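Local coordinates for putative sodium:solute symporter (Proteus mirabilis, PDB 5NV9), which couples the sodium gradient to uptake of the sialic acid N-acetylneuraminic acid across the bacterial inner membrane, at residues D75-I80 / S234-L239; Y83-I88 / F245-Q250. All blocks are in the same frame, centred on the assembly; numbering follows the deposited sequence.

Interaction 1: residues D75-I80 / S234-L239; sequences DWTFII and STIPVL
At the periplasmic side of the LeuT fold, T77, F78 and I80, around the turn that leads into helix 80-87, meet I236 and L239 in the first turn of helix 236-253. D75 shapes this turn: its OD1 accepts from T77 N at 2.8 Å, closing an Asx turn, and from T77 OG1 at 2.6 Å. The backbone donor comes from the anti side of the carboxylate and the hydroxyl from the syn side, both tilted out of its plane, the backbone N-H by 31°, which probably fixes the rotation of the threonine. With its proton given to D75, T77 OG1 accepts from a water 2.8 Å away. The same water donates to S234 O at 2.9 Å and thus bridges the segments just before T235, the N-cap residue of the helix.

The remaining contact is apolar. A chi1 of 53° turns T77 OG1 back over the main chain and leaves CG2 facing I236, 3.6 Å from its CG1, the two side chains crossing at about a right angle. L239 reaches into the angle between T77 and F78, its CD2 lying 3.7 Å from F78 CD1 and approaching that ring obliquely. S234 CB stands at the edge of the same ring. One turn on, I80 CD1 meets I236 CG2 at 4.0 Å.

The F78 side chain comes within about 5 Å of the bound sialic acid; K70 makes a cation-pi contact with its ring, and F243 meets it edge-to-face. F289 of helix 267-301 also touches F78, while F459 of helix 459-475 packs against S234 and L239.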
loop_
_atom_site.group_PDB
_atom_site.type_symbol
_atom_site.label_atom_id
_atom_site.label_comp_id
_atom_site.label_asym_id
_atom_site.label_seq_id
_atom_site.Cartn_x
_atom_site.Cartn_y
_atom_site.Cartn_z
ATOM N N ASP A 75 14.330 -6.267 15.507
ATOM C CA ASP A 75 13.731 -5.513 16.545
ATOM C C ASP A 75 12.432 -4.795 16.103
ATOM O O ASP A 75 11.871 -5.070 15.023
ATOM C CB ASP A 75 14.792 -4.562 17.068
ATOM C CG ASP A 75 15.361 -3.647 15.976
ATOM O OD1 ASP A 75 14.582 -2.968 15.273
ATOM O OD2 ASP A 75 16.591 -3.534 15.854
ATOM N N TRP A 76 11.933 -3.890 16.938
ATOM C CA TRP A 76 10.723 -3.138 16.616
ATOM C C TRP A 76 11.029 -1.764 16.061
ATOM O O TRP A 76 10.099 -0.992 15.910
ATOM C CB TRP A 76 9.871 -2.928 17.858
ATOM C CG TRP A 76 9.114 -4.116 18.359
ATOM C CD1 TRP A 76 9.529 -5.411 18.380
ATOM C CD2 TRP A 76 7.846 -4.085 18.978
ATOM N NE1 TRP A 76 8.555 -6.207 18.921
ATOM C CE2 TRP A 76 7.499 -5.417 19.283
ATOM C CE3 TRP A 76 6.922 -3.051 19.251
ATOM C CZ2 TRP A 76 6.305 -5.754 19.919
ATOM C CZ3 TRP A 76 5.722 -3.389 19.848
ATOM C CH2 TRP A 76 5.405 -4.748 20.154
ATOM N N THR A 77 12.271 -1.423 15.740
ATOM C CA THR A 77 12.513 -0.018 15.357
ATOM C C THR A 77 11.640 0.522 14.208
ATOM O O THR A 77 11.291 1.673 14.221
ATOM C CB THR A 77 13.982 0.278 15.058
ATOM O OG1 THR A 77 14.488 -0.640 14.109
ATOM C CG2 THR A 77 14.778 0.216 16.315
ATOM N N PHE A 78 11.322 -0.305 13.218
ATOM C CA PHE A 78 10.476 0.087 12.115
ATOM C C PHE A 78 9.076 0.585 12.474
ATOM O O PHE A 78 8.468 1.307 11.709
ATOM C CB PHE A 78 10.322 -1.060 11.137
ATOM C CG PHE A 78 11.430 -1.158 10.113
ATOM C CD1 PHE A 78 12.791 -1.077 10.486
ATOM C CD2 PHE A 78 11.121 -1.468 8.794
ATOM C CE1 PHE A 78 13.803 -1.223 9.543
ATOM C CE2 PHE A 78 12.140 -1.587 7.829
ATOM C CZ PHE A 78 13.477 -1.483 8.211
ATOM N N ILE A 79 8.570 0.208 13.649
ATOM C CA ILE A 79 7.260 0.631 14.095
ATOM C C ILE A 79 7.217 2.173 14.212
ATOM O O ILE A 79 6.142 2.765 14.123
ATOM C CB ILE A 79 6.777 -0.096 15.403
ATOM C CG1 ILE A 79 5.242 -0.170 15.438
ATOM C CG2 ILE A 79 7.356 0.572 16.670
ATOM C CD1 ILE A 79 4.661 -0.758 16.699
ATOM N N ILE A 80 8.346 2.835 14.360
ATOM C CA ILE A 80 8.348 4.305 14.325
ATOM C C ILE A 80 7.658 4.759 13.017
ATOM O O ILE A 80 6.880 5.716 13.011
ATOM C CB ILE A 80 9.766 4.880 14.552
ATOM C CG1 ILE A 80 10.248 4.560 15.977
ATOM C CG2 ILE A 80 9.788 6.399 14.445
ATOM C CD1 ILE A 80 11.757 4.559 16.106
ATOM N N SER A 234 20.084 0.792 8.269
ATOM C CA SER A 234 18.729 1.155 8.566
ATOM C C SER A 234 18.567 1.392 10.038
ATOM O O SER A 234 17.780 0.741 10.703
ATOM C CB SER A 234 17.762 0.032 8.100
ATOM O OG SER A 234 17.760 -0.033 6.664
ATOM N N THR A 235 19.273 2.387 10.514
ATOM C CA THR A 235 19.214 2.811 11.913
ATOM C C THR A 235 17.939 3.639 12.158
ATOM O O THR A 235 17.172 3.936 11.234
ATOM C CB THR A 235 20.465 3.638 12.178
ATOM O OG1 THR A 235 20.396 4.800 11.373
ATOM C CG2 THR A 235 21.764 2.802 11.790
ATOM N N ILE A 236 17.738 4.030 13.400
ATOM C CA ILE A 236 16.557 4.746 13.807
ATOM C C ILE A 236 16.385 6.114 13.108
ATOM O O ILE A 236 15.303 6.441 12.642
ATOM C CB ILE A 236 16.485 4.865 15.351
ATOM C CG1 ILE A 236 16.116 3.499 15.993
ATOM C CG2 ILE A 236 15.459 5.924 15.719
ATOM C CD1 ILE A 236 16.572 3.334 17.448
ATOM N N PRO A 237 17.442 6.939 13.076
ATOM C CA PRO A 237 17.362 8.185 12.275
ATOM C C PRO A 237 17.085 7.973 10.777
ATOM O O PRO A 237 16.236 8.672 10.203
ATOM C CB PRO A 237 18.756 8.804 12.458
ATOM C CG PRO A 237 19.241 8.244 13.755
ATOM C CD PRO A 237 18.700 6.852 13.842
ATOM N N VAL A 238 17.750 6.996 10.155
ATOM C CA VAL A 238 17.523 6.690 8.701
ATOM C C VAL A 238 16.085 6.265 8.361
ATOM O O VAL A 238 15.429 6.802 7.457
ATOM C CB VAL A 238 18.546 5.647 8.226
ATOM C CG1 VAL A 238 18.304 5.281 6.763
ATOM C CG2 VAL A 238 19.947 6.222 8.432
ATOM N N LEU A 239 15.563 5.305 9.124
ATOM C CA LEU A 239 14.198 4.881 8.931
ATOM C C LEU A 239 13.152 5.966 9.329
ATOM O O LEU A 239 12.104 6.028 8.719
ATOM C CB LEU A 239 13.928 3.528 9.603
ATOM C CG LEU A 239 13.976 3.503 11.108
ATOM C CD1 LEU A 239 12.652 4.010 11.634
ATOM C CD2 LEU A 239 14.237 2.100 11.663
HETATM O O HOH W 1 16.943 0.421 13.425
#

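Interaction 2: residues Y83-I88 / F245-Q250; sequences YLAIAI and FANIQQ
The flat carboxamide of N247 has A85 laid over one face, with A85 CB 3.6 Å from N247 CG and A85 CA almost as near. L84 CB approaches the nitrogen end of the amide, 3.7 Å from N247 ND2. This is close helix-to-helix packing in the transmembrane core of the LeuT fold, between 83-88 and 245-250, and the small alanine lets the backbones come to 5.4 Å between A85 CA and N247 CA.

The amide is held by a bond outside the two segments: N247 ND2 donates to G81 O, in the preceding turn of the helix that bears A85. N247 ND2 also comes to 3.3 Å from A85 N, but both are donors and no bond forms. The N247 side chain lies about 4 Å from the bound sialic acid, which places this packing next to the substrate site.

Further along, I88 covers the backbone of N247 and touches I248, its CG2 lying 4.3 Å from I248 CG1. With chi1 at 60°, I88 CG1 is tucked over its own backbone and the chain extends across to the opposing helix, where I88 CD1 comes to 3.5 Å from N247 O.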
loop_
_atom_site.group_PDB
_atom_site.type_symbol
_atom_site.label_atom_id
_atom_site.label_comp_id
_atom_site.label_asym_id
_atom_site.label_seq_id
_atom_site.Cartn_x
_atom_site.Cartn_y
_atom_site.Cartn_z
ATOM N N TYR A 83 3.771 5.344 13.421
ATOM C CA TYR A 83 3.421 6.546 14.159
ATOM C C TYR A 83 3.720 7.822 13.376
ATOM O O TYR A 83 3.018 8.819 13.526
ATOM C CB TYR A 83 4.017 6.485 15.596
ATOM C CG TYR A 83 3.362 5.315 16.315
ATOM C CD1 TYR A 83 2.063 5.394 16.767
ATOM C CD2 TYR A 83 3.995 4.087 16.422
ATOM C CE1 TYR A 83 1.419 4.302 17.338
ATOM C CE2 TYR A 83 3.357 2.989 16.998
ATOM C CZ TYR A 83 2.066 3.107 17.443
ATOM O OH TYR A 83 1.448 2.042 18.053
ATOM N N LEU A 84 4.697 7.784 12.487
ATOM C CA LEU A 84 4.941 8.943 11.609
ATOM C C LEU A 84 3.820 9.072 10.579
ATOM O O LEU A 84 3.597 10.117 10.087
ATOM C CB LEU A 84 6.262 8.827 10.863
ATOM C CG LEU A 84 7.481 8.911 11.780
ATOM C CD1 LEU A 84 8.794 8.625 11.026
ATOM C CD2 LEU A 84 7.529 10.252 12.481
ATOM N N ALA A 85 3.150 7.979 10.269
ATOM C CA ALA A 85 2.081 7.914 9.255
ATOM C C ALA A 85 0.838 8.523 9.857
ATOM O O ALA A 85 0.005 9.074 9.135
ATOM C CB ALA A 85 1.812 6.485 8.839
ATOM N N ILE A 86 0.702 8.408 11.174
ATOM C CA ILE A 86 -0.395 9.068 11.861
ATOM C C ILE A 86 -0.056 10.547 12.053
ATOM O O ILE A 86 -0.890 11.398 11.797
ATOM C CB ILE A 86 -0.672 8.416 13.211
ATOM C CG1 ILE A 86 -1.056 6.961 13.005
ATOM C CG2 ILE A 86 -1.715 9.195 14.022
ATOM C CD1 ILE A 86 -1.141 6.204 14.313
ATOM N N ALA A 87 1.163 10.844 12.507
ATOM C CA ALA A 87 1.565 12.222 12.747
ATOM C C ALA A 87 1.429 13.171 11.564
ATOM O O ALA A 87 1.202 14.347 11.751
ATOM C CB ALA A 87 3.000 12.255 13.233
ATOM N N ILE A 88 1.598 12.705 10.337
ATOM C CA ILE A 88 1.402 13.596 9.187
ATOM C C ILE A 88 -0.061 13.832 8.802
ATOM O O ILE A 88 -0.326 14.768 8.053
ATOM C CB ILE A 88 2.137 13.109 7.909
ATOM C CG1 ILE A 88 1.650 11.749 7.475
ATOM C CG2 ILE A 88 3.660 13.086 8.135
ATOM C CD1 ILE A 88 1.808 11.485 6.002
ATOM N N PHE A 245 9.174 10.365 4.587
ATOM C CA PHE A 245 8.960 10.629 3.187
ATOM C C PHE A 245 8.107 9.567 2.495
ATOM O O PHE A 245 7.338 9.913 1.601
ATOM C CB PHE A 245 10.288 10.946 2.464
ATOM C CG PHE A 245 10.773 12.330 2.767
ATOM C CD1 PHE A 245 11.310 12.613 3.993
ATOM C CD2 PHE A 245 10.605 13.364 1.849
ATOM C CE1 PHE A 245 11.698 13.906 4.338
ATOM C CE2 PHE A 245 10.995 14.642 2.162
ATOM C CZ PHE A 245 11.560 14.921 3.408
ATOM N N ALA A 246 8.208 8.298 2.904
ATOM C CA ALA A 246 7.403 7.262 2.284
ATOM C C ALA A 246 5.940 7.472 2.620
ATOM O O ALA A 246 5.064 7.167 1.786
ATOM C CB ALA A 246 7.845 5.862 2.719
ATOM N N ASN A 247 5.706 7.962 3.841
ATOM C CA ASN A 247 4.365 8.192 4.349
ATOM C C ASN A 247 3.779 9.426 3.670
ATOM O O ASN A 247 2.608 9.407 3.295
ATOM C CB ASN A 247 4.318 8.358 5.903
ATOM C CG ASN A 247 4.582 7.037 6.651
ATOM O OD1 ASN A 247 4.294 5.972 6.137
ATOM N ND2 ASN A 247 5.189 7.114 7.819
ATOM N N ILE A 248 4.584 10.486 3.463
ATOM C CA ILE A 248 4.084 11.622 2.727
ATOM C C ILE A 248 3.714 11.139 1.313
ATOM O O ILE A 248 2.667 11.512 0.750
ATOM C CB ILE A 248 5.070 12.788 2.698
ATOM C CG1 ILE A 248 5.222 13.345 4.122
ATOM C CG2 ILE A 248 4.545 13.919 1.857
ATOM C CD1 ILE A 248 6.584 14.007 4.339
ATOM N N GLN A 249 4.563 10.338 0.718
ATOM C CA GLN A 249 4.202 9.783 -0.620
ATOM C C GLN A 249 2.846 9.101 -0.559
ATOM O O GLN A 249 1.951 9.338 -1.387
ATOM C CB GLN A 249 5.245 8.792 -1.089
ATOM C CG GLN A 249 4.838 8.151 -2.397
ATOM C CD GLN A 249 5.932 7.299 -3.010
ATOM O OE1 GLN A 249 7.122 7.603 -2.921
ATOM N NE2 GLN A 249 5.528 6.260 -3.699
ATOM N N GLN A 250 2.709 8.224 0.401
ATOM C CA GLN A 250 1.491 7.329 0.493
ATOM C C GLN A 250 0.198 8.118 0.654
ATOM O O GLN A 250 -0.777 7.830 -0.008
ATOM C CB GLN A 250 1.648 6.333 1.642
ATOM C CG GLN A 250 0.516 5.316 1.846
ATOM C CD GLN A 250 0.378 4.353 0.680
ATOM O OE1 GLN A 250 0.902 3.227 0.715
ATOM N NE2 GLN A 250 -0.317 4.797 -0.377
#

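How the interactions relate
Both interactions join the region of helix 80-87 to helix 236-253, and their centres lie 14 Å apart. Interaction 1 takes the periplasmic beginnings of the two elements, about 19 Å from the centre of the chain, and is only partly buried; interaction 2 lies deeper, about 12 Å from that centre, and is the more buried of the two. The chemistry changes with depth. Near the periplasm a water bridge and a mix of aliphatic and aromatic side chains link a turn to a helix start, whereas deeper down an amide pressed against an alanine, and an isoleucine, fit two helices closely together. Both contacts border the substrate site.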